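Local coordinates for protein putative Zn-dependent Alcohol Dehydrogenase (Rhodobacter sphaeroides, PDB 3IV6) that binds S-adenosylmethionine in a Rossmann-like fold and is probably a methyltransferase, at residues Phe39-Ile43 with Phe113-Asp117; Val144-Leu150 with Asn250-Phe256; Asp154-Lys158 with Leu189-Val194. One frame throughout, in Å; residues are numbered along the deposited sequence.

Interaction 1. Residues Phe39-Ile43 with Phe113-Asp117; sequences FLENI and FVLND. With SAM (S-adenosylmethionine), chain E.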
loop_
_atom_site.group_PDB
_atom_site.type_symbol
_atom_site.label_atom_id
_atom_site.label_comp_id
_atom_site.label_asym_id
_atom_site.label_seq_id
_atom_site.Cartn_x
_atom_site.Cartn_y
_atom_site.Cartn_z
ATOM N N PHE A 39 -0.847 -7.963 12.515
ATOM C CA PHE A 39 -0.391 -8.336 11.175
ATOM C C PHE A 39 0.347 -9.673 11.232
ATOM O O PHE A 39 0.491 -10.366 10.233
ATOM C CB PHE A 39 0.558 -7.242 10.608
ATOM C CG PHE A 39 -0.110 -6.298 9.633
ATOM C CD1 PHE A 39 -0.405 -5.000 9.998
ATOM C CD2 PHE A 39 -0.481 -6.732 8.361
ATOM C CE1 PHE A 39 -1.032 -4.148 9.114
ATOM C CE2 PHE A 39 -1.115 -5.882 7.466
ATOM C CZ PHE A 39 -1.398 -4.582 7.845
ATOM N N LEU A 40 0.798 -10.031 12.422
ATOM C CA LEU A 40 1.768 -11.090 12.573
ATOM C C LEU A 40 1.256 -12.265 13.383
ATOM O O LEU A 40 1.991 -13.203 13.628
ATOM C CB LEU A 40 3.044 -10.531 13.230
ATOM C CG LEU A 40 3.933 -9.624 12.383
ATOM C CD1 LEU A 40 5.115 -9.141 13.222
ATOM C CD2 LEU A 40 4.394 -10.367 11.185
ATOM N N GLU A 41 0.009 -12.205 13.806
ATOM C CA GLU A 41 -0.533 -13.261 14.639
ATOM C C GLU A 41 -0.533 -14.615 13.967
ATOM O O GLU A 41 -0.911 -14.727 12.821
ATOM C CB GLU A 41 -1.951 -12.936 15.052
ATOM C CG GLU A 41 -2.070 -11.721 15.915
ATOM C CD GLU A 41 -3.511 -11.396 16.214
ATOM O OE1 GLU A 41 -4.411 -12.098 15.692
ATOM O OE2 GLU A 41 -3.740 -10.434 16.969
ATOM N N ASN A 42 -0.144 -15.645 14.711
ATOM C CA ASN A 42 -0.159 -17.003 14.197
ATOM C C ASN A 42 0.917 -17.204 13.168
ATOM O O ASN A 42 0.949 -18.249 12.525
ATOM C CB ASN A 42 -1.496 -17.352 13.559
ATOM C CG ASN A 42 -2.633 -17.297 14.534
ATOM O OD1 ASN A 42 -2.427 -17.117 15.736
ATOM N ND2 ASN A 42 -3.857 -17.434 14.022
ATOM N N ILE A 43 1.765 -16.190 12.979
ATOM C CA ILE A 43 2.979 -16.352 12.190
ATOM C C ILE A 43 4.133 -16.730 13.123
ATOM O O ILE A 43 4.374 -16.074 14.147
ATOM C CB ILE A 43 3.343 -15.116 11.401
ATOM C CG1 ILE A 43 2.198 -14.728 10.474
ATOM C CG2 ILE A 43 4.648 -15.351 10.639
ATOM C CD1 ILE A 43 2.483 -13.470 9.706
ATOM N N PHE A 113 2.831 -16.229 3.934
ATOM C CA PHE A 113 2.104 -14.989 4.188
ATOM C C PHE A 113 2.565 -13.829 3.325
ATOM O O PHE A 113 3.760 -13.632 3.107
ATOM C CB PHE A 113 2.219 -14.586 5.653
ATOM C CG PHE A 113 1.608 -15.569 6.596
ATOM C CD1 PHE A 113 0.262 -15.502 6.902
ATOM C CD2 PHE A 113 2.380 -16.566 7.178
ATOM C CE1 PHE A 113 -0.303 -16.409 7.777
ATOM C CE2 PHE A 113 1.831 -17.471 8.039
ATOM C CZ PHE A 113 0.488 -17.397 8.347
ATOM N N VAL A 114 1.597 -13.062 2.827
ATOM C CA VAL A 114 1.915 -11.787 2.196
ATOM C C VAL A 114 1.219 -10.711 3.002
ATOM O O VAL A 114 -0.008 -10.727 3.171
ATOM C CB VAL A 114 1.456 -11.735 0.727
ATOM C CG1 VAL A 114 1.267 -10.267 0.250
ATOM C CG2 VAL A 114 2.431 -12.478 -0.175
ATOM N N LEU A 115 2.011 -9.799 3.541
ATOM C CA LEU A 115 1.488 -8.661 4.302
ATOM C C LEU A 115 1.666 -7.309 3.562
ATOM O O LEU A 115 2.672 -7.076 2.883
ATOM C CB LEU A 115 2.156 -8.593 5.679
ATOM C CG LEU A 115 2.503 -9.925 6.333
ATOM C CD1 LEU A 115 3.323 -9.693 7.572
ATOM C CD2 LEU A 115 1.281 -10.770 6.622
ATOM N N ASN A 116 0.668 -6.434 3.667
ATOM C CA ASN A 116 0.890 -5.017 3.366
ATOM C C ASN A 116 -0.079 -4.094 4.088
ATOM O O ASN A 116 -1.246 -4.462 4.317
ATOM C CB ASN A 116 0.896 -4.751 1.856
ATOM C CG ASN A 116 -0.326 -5.331 1.140
ATOM O OD1 ASN A 116 -0.279 -6.443 0.616
ATOM N ND2 ASN A 116 -1.400 -4.555 1.077
ATOM N N ASP A 117 0.419 -2.919 4.474
ATOM C CA ASP A 117 -0.384 -1.939 5.197
ATOM C C ASP A 117 -0.759 -0.735 4.346
ATOM O O ASP A 117 0.078 0.130 4.106
ATOM C CB ASP A 117 0.349 -1.442 6.440
ATOM C CG ASP A 117 -0.489 -0.442 7.257
ATOM O OD1 ASP A 117 -1.731 -0.610 7.362
ATOM O OD2 ASP A 117 0.102 0.500 7.818
HETATM N N SAM E . 3.685 3.358 3.345
HETATM C CA SAM E . 2.553 3.102 4.216
HETATM C C SAM E . 2.931 2.165 5.342
HETATM O O SAM E . 4.061 1.675 5.472
HETATM O OXT SAM E . 2.057 1.931 6.146
HETATM C CB SAM E . 1.344 2.610 3.427
HETATM C CG SAM E . 1.450 2.739 1.901
HETATM S SD SAM E . 2.385 1.444 1.024
HETATM C CE SAM E . 3.082 0.440 2.366
HETATM C "C5'" SAM E . 3.769 2.366 0.265
HETATM C "C4'" SAM E . 5.052 1.609 -0.056
HETATM O "O4'" SAM E . 4.795 0.631 -1.048
HETATM C "C3'" SAM E . 6.133 2.500 -0.642
HETATM O "O3'" SAM E . 7.362 2.023 -0.147
HETATM C "C2'" SAM E . 6.099 2.221 -2.131
HETATM O "O2'" SAM E . 7.386 2.291 -2.707
HETATM C "C1'" SAM E . 5.577 0.798 -2.207
HETATM N N9 SAM E . 4.736 0.591 -3.393
HETATM C C8 SAM E . 3.724 1.409 -3.822
HETATM N N7 SAM E . 3.202 0.894 -4.968
HETATM C C5 SAM E . 3.863 -0.253 -5.289
HETATM C C6 SAM E . 3.728 -1.169 -6.350
HETATM N N6 SAM E . 2.824 -1.020 -7.321
HETATM N N1 SAM E . 4.582 -2.242 -6.396
HETATM C C2 SAM E . 5.555 -2.385 -5.415
HETATM N N3 SAM E . 5.687 -1.507 -4.366
HETATM C C4 SAM E . 4.848 -0.446 -4.303
#
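Ile43 lies on one face of the Phe113 ring. This is a CH-pi contact. Its CG1 sits over the middle of the ring, 3.7 Å from the ring centroid and 10° off the normal. CD1 extends back over Phe113 CG at 3.9 Å, so the branch covers much of the face. The first torsion of Ile43 makes this possible: CG1 is anti to the carbonyl carbon, chi1 -58°, and the branch runs over Phe113 in the opposite direction to the ring's own side chain.

The other contacts are mostly apolar. Leu115 packs against Phe39 and Leu40. Its CD1 meets Leu40 CD2 at 3.8 Å, the two leucines crossing at about a right angle. Its CD2 is 3.7 Å from Phe39 O. The Phe39 ring slides past Leu115 toward the end of the strand. There Phe39 CE2 comes to 3.5 Å from Asn116 O, and Phe39 CZ to 3.9 Å from Asp117 CB. The ring plane stands 71° from the carboxylate plane of Asp117.

No hydrogen bond joins the two segments. The polar ties are local or go outward. Leu40 to Ile43 form a type II beta turn, closed by Ile43 N to Leu40 O at 3.1 Å. Arg145 binds the carbonyls of Phe39 and Glu41, and Arg66 those of Leu40 and Ile43. Asp117 OD1 is hydrogen-bonded to Ser147 OG, which helps to place the carboxylate.

Asp117 is part of the S-adenosylmethionine pocket. The strand 113-117 is the fourth of the sheet and lies beside the first, 48-52. Carrying a pocket residue at its C-terminal end fits the Rossmann-like fold of class I methyltransferases.

Interaction 2. Residues Val144-Leu150 with Asn250-Phe256; sequences VRASVKL and NTMLYQF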
loop_
_atom_site.group_PDB
_atom_site.type_symbol
_atom_site.label_atom_id
_atom_site.label_comp_id
_atom_site.label_asym_id
_atom_site.label_seq_id
_atom_site.Cartn_x
_atom_site.Cartn_y
_atom_site.Cartn_z
ATOM N N VAL A 144 -3.054 -13.937 2.643
ATOM C CA VAL A 144 -2.709 -12.544 2.373
ATOM C C VAL A 144 -3.390 -11.726 3.439
ATOM O O VAL A 144 -4.582 -11.908 3.700
ATOM C CB VAL A 144 -3.223 -12.090 0.989
ATOM C CG1 VAL A 144 -3.001 -10.519 0.708
ATOM C CG2 VAL A 144 -2.584 -12.950 -0.079
ATOM N N ARG A 145 -2.627 -10.842 4.074
ATOM C CA ARG A 145 -3.199 -9.881 5.007
ATOM C C ARG A 145 -2.931 -8.485 4.489
ATOM O O ARG A 145 -1.781 -8.032 4.360
ATOM C CB ARG A 145 -2.635 -10.099 6.403
ATOM C CG ARG A 145 -2.960 -11.489 6.987
ATOM C CD ARG A 145 -2.317 -11.674 8.316
ATOM N NE ARG A 145 -2.760 -12.917 8.930
ATOM C CZ ARG A 145 -2.285 -13.429 10.070
ATOM N NH1 ARG A 145 -2.791 -14.582 10.530
ATOM N NH2 ARG A 145 -1.325 -12.810 10.753
ATOM N N ALA A 146 -4.011 -7.810 4.133
ATOM C CA ALA A 146 -3.899 -6.475 3.512
ATOM C C ALA A 146 -4.843 -5.460 4.165
ATOM O O ALA A 146 -6.051 -5.636 4.141
ATOM C CB ALA A 146 -4.168 -6.560 2.000
ATOM N N SER A 147 -4.301 -4.418 4.778
ATOM C CA SER A 147 -5.174 -3.440 5.410
ATOM C C SER A 147 -5.489 -2.332 4.416
ATOM O O SER A 147 -4.673 -2.018 3.578
ATOM C CB SER A 147 -4.465 -2.844 6.567
ATOM O OG SER A 147 -3.370 -2.110 6.061
ATOM N N VAL A 148 -6.675 -1.752 4.505
ATOM C CA VAL A 148 -7.056 -0.681 3.627
ATOM C C VAL A 148 -7.677 0.452 4.422
ATOM O O VAL A 148 -8.541 0.221 5.229
ATOM C CB VAL A 148 -8.090 -1.143 2.631
ATOM C CG1 VAL A 148 -8.310 -0.036 1.565
ATOM C CG2 VAL A 148 -7.617 -2.440 1.976
ATOM N N LYS A 149 -7.229 1.680 4.206
ATOM C CA LYS A 149 -7.865 2.842 4.825
ATOM C C LYS A 149 -9.184 3.138 4.122
ATOM O O LYS A 149 -9.198 3.212 2.925
ATOM C CB LYS A 149 -6.956 4.071 4.742
ATOM C CG LYS A 149 -7.117 4.989 5.912
ATOM C CD LYS A 149 -7.112 6.446 5.532
ATOM C CE LYS A 149 -8.481 6.864 5.045
ATOM N NZ LYS A 149 -9.468 6.889 6.170
ATOM N N LEU A 150 -10.271 3.346 4.863
ATOM C CA LEU A 150 -11.584 3.442 4.253
ATOM C C LEU A 150 -12.192 4.831 4.346
ATOM O O LEU A 150 -12.008 5.550 5.332
ATOM C CB LEU A 150 -12.547 2.415 4.832
ATOM C CG LEU A 150 -12.133 0.934 4.870
ATOM C CD1 LEU A 150 -13.081 0.169 5.772
ATOM C CD2 LEU A 150 -12.114 0.283 3.483
ATOM N N ASN A 250 -9.868 4.541 10.694
ATOM C CA ASN A 250 -10.907 3.789 10.001
ATOM C C ASN A 250 -10.329 2.758 9.038
ATOM O O ASN A 250 -10.709 2.706 7.868
ATOM C CB ASN A 250 -11.847 4.738 9.254
ATOM C CG ASN A 250 -13.216 4.132 9.015
ATOM O OD1 ASN A 250 -13.784 3.484 9.894
ATOM N ND2 ASN A 250 -13.754 4.340 7.818
ATOM N N THR A 251 -9.407 1.941 9.536
ATOM C CA THR A 251 -8.605 1.076 8.679
ATOM C C THR A 251 -8.932 -0.394 8.918
ATOM O O THR A 251 -8.690 -0.925 10.001
ATOM C CB THR A 251 -7.098 1.300 8.903
ATOM O OG1 THR A 251 -6.689 2.510 8.252
ATOM C CG2 THR A 251 -6.297 0.133 8.346
HETATM N N MSE A 252 -9.484 -1.045 7.899
HETATM C CA MSE A 252 -9.859 -2.451 8.001
HETATM C C MSE A 252 -8.760 -3.356 7.457
HETATM O O MSE A 252 -8.241 -3.129 6.363
HETATM C CB MSE A 252 -11.170 -2.710 7.257
HETATM C CG MSE A 252 -11.716 -4.117 7.434
HETATM SE SE MSE A 252 -13.168 -4.204 8.733
HETATM C CE MSE A 252 -14.337 -2.843 7.972
ATOM N N LEU A 253 -8.410 -4.382 8.226
ATOM C CA LEU A 253 -7.456 -5.388 7.774
ATOM C C LEU A 253 -8.170 -6.631 7.254
ATOM O O LEU A 253 -9.062 -7.167 7.910
ATOM C CB LEU A 253 -6.501 -5.767 8.908
ATOM C CG LEU A 253 -5.606 -6.983 8.662
ATOM C CD1 LEU A 253 -4.834 -6.829 7.361
ATOM C CD2 LEU A 253 -4.656 -7.196 9.831
ATOM N N TYR A 254 -7.772 -7.083 6.069
ATOM C CA TYR A 254 -8.496 -8.147 5.367
ATOM C C TYR A 254 -7.580 -9.297 5.153
ATOM O O TYR A 254 -6.504 -9.114 4.573
ATOM C CB TYR A 254 -8.949 -7.714 3.965
ATOM C CG TYR A 254 -9.900 -6.582 3.992
ATOM C CD1 TYR A 254 -11.266 -6.800 3.839
ATOM C CD2 TYR A 254 -9.447 -5.284 4.204
ATOM C CE1 TYR A 254 -12.167 -5.756 3.872
ATOM C CE2 TYR A 254 -10.350 -4.205 4.245
ATOM C CZ TYR A 254 -11.719 -4.455 4.082
ATOM O OH TYR A 254 -12.642 -3.440 4.135
ATOM N N GLN A 255 -8.027 -10.477 5.583
ATOM C CA GLN A 255 -7.267 -11.713 5.438
ATOM C C GLN A 255 -8.004 -12.578 4.435
ATOM O O GLN A 255 -9.190 -12.872 4.593
ATOM C CB GLN A 255 -7.121 -12.407 6.794
ATOM C CG GLN A 255 -6.595 -13.836 6.723
ATOM C CD GLN A 255 -6.292 -14.396 8.097
ATOM O OE1 GLN A 255 -5.730 -13.706 8.942
ATOM N NE2 GLN A 255 -6.671 -15.653 8.333
ATOM N N PHE A 256 -7.312 -12.952 3.373
ATOM C CA PHE A 256 -7.933 -13.707 2.289
ATOM C C PHE A 256 -6.971 -14.686 1.611
ATOM O O PHE A 256 -5.745 -14.635 1.778
ATOM C CB PHE A 256 -8.595 -12.773 1.252
ATOM C CG PHE A 256 -7.643 -11.788 0.560
ATOM C CD1 PHE A 256 -7.140 -12.058 -0.721
ATOM C CD2 PHE A 256 -7.262 -10.583 1.156
ATOM C CE1 PHE A 256 -6.286 -11.149 -1.400
ATOM C CE2 PHE A 256 -6.400 -9.688 0.479
ATOM C CZ PHE A 256 -5.935 -9.975 -0.792
#
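Leu150 O is gripped by two side-chain donors. Asn250 ND2 reaches it across the contact at 3.3 Å, and Lys149 NZ at 3.0 Å. They come from opposite faces of the carbonyl plane, and neither uses a lone-pair direction. Leu150 N in turn binds Asn250 O at 3.1 Å.

Beyond this end the strands run antiparallel. Val144, Ala146 and Val148 form hydrogen-bonded pairs with Phe256, Tyr254 and Met252, a selenomethionine. Ala146 N to Tyr254 O is nearly straight, 2.8 Å and 174°. The pairing sets strand 251-258 against the last of the parallel strands, 143-149. With strand 237-244 outermost, this gives the 3-2-1-4-5-7-6 order of class I methyltransferases.

On the face facing helices 125-139 and 219-226, Val144 CB lies over one face of the Phe256 ring, 3.9 Å from the ring centroid. The edge of that ring meets Ala146 CB. Phe256 CG sits between the backbone N and the carbonyl carbon, chi1 60°, which turns the ring back over Val144. Tyr254 meets Val148 CG2 with its CE2 and Leu150 CD2 with its OH, which binds Asp219. Were Tyr254 replaced by alanine, a gap would probably open beside Val148 and Leu150, and Asp219 would lose this partner.

On the other face Arg145 and Gln255 lie side by side. Arg145 NE gives Gln255 OE1 a weak bond of 3.1 Å, while Arg145 NH2 binds Glu41 O and Gln255 NE2 turns to Glu240.

Interaction 3. Residues Asp154-Lys158 with Leu189-Val194; sequences DIDLK and LDRALV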
loop_
_atom_site.group_PDB
_atom_site.type_symbol
_atom_site.label_atom_id
_atom_site.label_comp_id
_atom_site.label_asym_id
_atom_site.label_seq_id
_atom_site.Cartn_x
_atom_site.Cartn_y
_atom_site.Cartn_z
ATOM N N ASP A 154 -8.223 13.142 5.078
ATOM C CA ASP A 154 -8.481 14.527 5.457
ATOM C C ASP A 154 -8.243 15.432 4.260
ATOM O O ASP A 154 -9.060 16.297 3.941
ATOM C CB ASP A 154 -7.594 14.952 6.627
ATOM C CG ASP A 154 -7.976 14.254 7.953
ATOM O OD1 ASP A 154 -7.112 14.259 8.866
ATOM O OD2 ASP A 154 -9.115 13.713 8.084
ATOM N N ILE A 155 -7.134 15.213 3.572
ATOM C CA ILE A 155 -6.863 15.958 2.362
ATOM C C ILE A 155 -7.974 15.839 1.316
ATOM O O ILE A 155 -8.114 16.702 0.454
ATOM C CB ILE A 155 -5.545 15.565 1.690
ATOM C CG1 ILE A 155 -5.335 16.480 0.476
ATOM C CG2 ILE A 155 -5.602 14.135 1.232
ATOM C CD1 ILE A 155 -3.989 16.374 -0.215
ATOM N N ASP A 156 -8.754 14.776 1.366
ATOM C CA ASP A 156 -9.761 14.601 0.333
ATOM C C ASP A 156 -10.820 15.646 0.569
ATOM O O ASP A 156 -11.293 16.288 -0.370
ATOM C CB ASP A 156 -10.386 13.194 0.365
ATOM C CG ASP A 156 -9.428 12.095 -0.130
ATOM O OD1 ASP A 156 -8.395 12.462 -0.743
ATOM O OD2 ASP A 156 -9.713 10.879 0.100
ATOM N N LEU A 157 -11.190 15.801 1.837
ATOM C CA LEU A 157 -12.171 16.795 2.251
ATOM C C LEU A 157 -11.761 18.261 1.823
ATOM O O LEU A 157 -12.573 19.026 1.319
ATOM C CB LEU A 157 -12.453 16.648 3.757
ATOM C CG LEU A 157 -12.991 15.293 4.285
ATOM C CD1 LEU A 157 -13.060 15.223 5.835
ATOM C CD2 LEU A 157 -14.352 14.923 3.694
ATOM N N LYS A 158 -10.502 18.642 1.991
ATOM C CA LYS A 158 -10.064 19.906 1.444
ATOM C C LYS A 158 -10.135 19.884 -0.092
ATOM O O LYS A 158 -10.491 20.887 -0.702
ATOM C CB LYS A 158 -8.648 20.253 1.900
ATOM C CG LYS A 158 -8.451 20.212 3.413
ATOM C CD LYS A 158 -8.530 21.592 4.069
ATOM C CE LYS A 158 -9.965 22.117 4.108
ATOM N NZ LYS A 158 -10.047 23.420 4.846
ATOM N N LEU A 189 -4.525 21.514 -5.200
ATOM C CA LEU A 189 -3.685 20.600 -4.434
ATOM C C LEU A 189 -2.892 21.345 -3.366
ATOM O O LEU A 189 -2.969 21.018 -2.181
ATOM C CB LEU A 189 -2.734 19.842 -5.361
ATOM C CG LEU A 189 -2.000 18.646 -4.750
ATOM C CD1 LEU A 189 -2.987 17.668 -4.131
ATOM C CD2 LEU A 189 -1.137 17.954 -5.794
ATOM N N ASP A 190 -2.131 22.349 -3.792
ATOM C CA ASP A 190 -1.342 23.157 -2.870
ATOM C C ASP A 190 -2.172 23.584 -1.664
ATOM O O ASP A 190 -1.707 23.521 -0.526
ATOM C CB ASP A 190 -0.780 24.387 -3.584
ATOM C CG ASP A 190 0.029 24.028 -4.814
ATOM O OD1 ASP A 190 -0.353 23.071 -5.521
ATOM O OD2 ASP A 190 1.047 24.702 -5.076
ATOM N N ARG A 191 -3.401 24.019 -1.920
ATOM C CA ARG A 191 -4.230 24.628 -0.887
ATOM C C ARG A 191 -4.739 23.583 0.098
ATOM O O ARG A 191 -5.087 23.905 1.236
ATOM C CB ARG A 191 -5.407 25.375 -1.517
ATOM C CG ARG A 191 -6.122 26.321 -0.566
ATOM C CD ARG A 191 -6.665 27.536 -1.300
ATOM N NE ARG A 191 -8.118 27.637 -1.191
ATOM C CZ ARG A 191 -8.957 27.470 -2.209
ATOM N NH1 ARG A 191 -8.489 27.194 -3.419
ATOM N NH2 ARG A 191 -10.264 27.580 -2.018
ATOM N N ALA A 192 -4.782 22.330 -0.344
ATOM C CA ALA A 192 -5.473 21.280 0.395
ATOM C C ALA A 192 -4.496 20.455 1.224
ATOM O O ALA A 192 -4.898 19.724 2.130
ATOM C CB ALA A 192 -6.251 20.385 -0.559
ATOM N N LEU A 193 -3.210 20.576 0.910
ATOM C CA LEU A 193 -2.180 19.786 1.574
ATOM C C LEU A 193 -2.316 19.866 3.091
ATOM O O LEU A 193 -2.490 20.948 3.652
ATOM C CB LEU A 193 -0.787 20.252 1.146
ATOM C CG LEU A 193 -0.281 19.725 -0.198
ATOM C CD1 LEU A 193 1.110 20.266 -0.498
ATOM C CD2 LEU A 193 -0.284 18.204 -0.215
ATOM N N VAL A 194 -2.237 18.714 3.750
ATOM C CA VAL A 194 -2.290 18.659 5.205
ATOM C C VAL A 194 -1.006 18.075 5.783
ATOM O O VAL A 194 -0.192 17.502 5.058
ATOM C CB VAL A 194 -3.489 17.823 5.694
ATOM C CG1 VAL A 194 -4.792 18.405 5.167
ATOM C CG2 VAL A 194 -3.332 16.372 5.266
#
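Ile155 fills the buried part of this contact. Its CG1 is anti to the backbone N, chi1 -177°, and this directs the branch to where helix 187-192 ends. CG1 lies 3.7 Å from Ala192 O and 4.1 Å from Ala192 CB. CD1 goes further. It meets Leu193 CD2 at 4.1 Å and Leu189 CD1 at 4.2 Å. Ile155 and Leu193 lie side by side and point the same way. Ile155 CB is 4.3 Å from Val194 CG2, so one isoleucine touches four residues, Leu189, Ala192, Leu193 and Val194, at the helix end. Leu193 is the first residue to leave the helical backbone angles. The turn there lets Leu193 and Val194 both reach Ile155. Nothing polar bridges the two segments.

The second point of approach is Lys158 and Ala192, whose CA atoms are 4.9 Å apart. The small side chain of Ala192 is consistent with so near an approach. Lys158 CB rests against Ala192 CB. Beyond CG, which is 4.4 Å from Val194 CG1, the lysine bends and its end leads away from the contact. Its NZ is hydrogen-bonded to Tyr162 OH. This outer part of the lysine, with exposed Arg191 nearby, is the looser side. Arg191 also turns to Tyr162, in a cation-pi contact.

The buried side continues into helix 201-210, where Tyr208 touches both Ile155 and Leu193. Asp156, on the far side of helix 154-164, forms a salt bridge with Arg216, just after strand 213-215. The contact thus packs the start of helix 154-164, which follows strand 143-149, against the end of helix 187-192, with helix 201-210 alongside.

Overall arrangement
From the N terminus, interaction 1 comes first. It joins the loop after helix 33-39 to the fourth strand, and so closes a loop containing the first three strands. Interaction 2 opens only after this, on the neighbouring strand 143-149, and closes about 100 residues later on 251-258. Within that span lies interaction 3, which pairs the start of helix 154-164 with the end of helix 187-192, both between strands 143-149 and 251-258. Nothing crosses. Interactions 1 and 2 meet within one sheet, linked by Val114 with Arg145 and by Asp117 with Ser147. Interaction 3 stands apart, its centre about 32 Å from that of interaction 1 and about 24 Å from that of interaction 2.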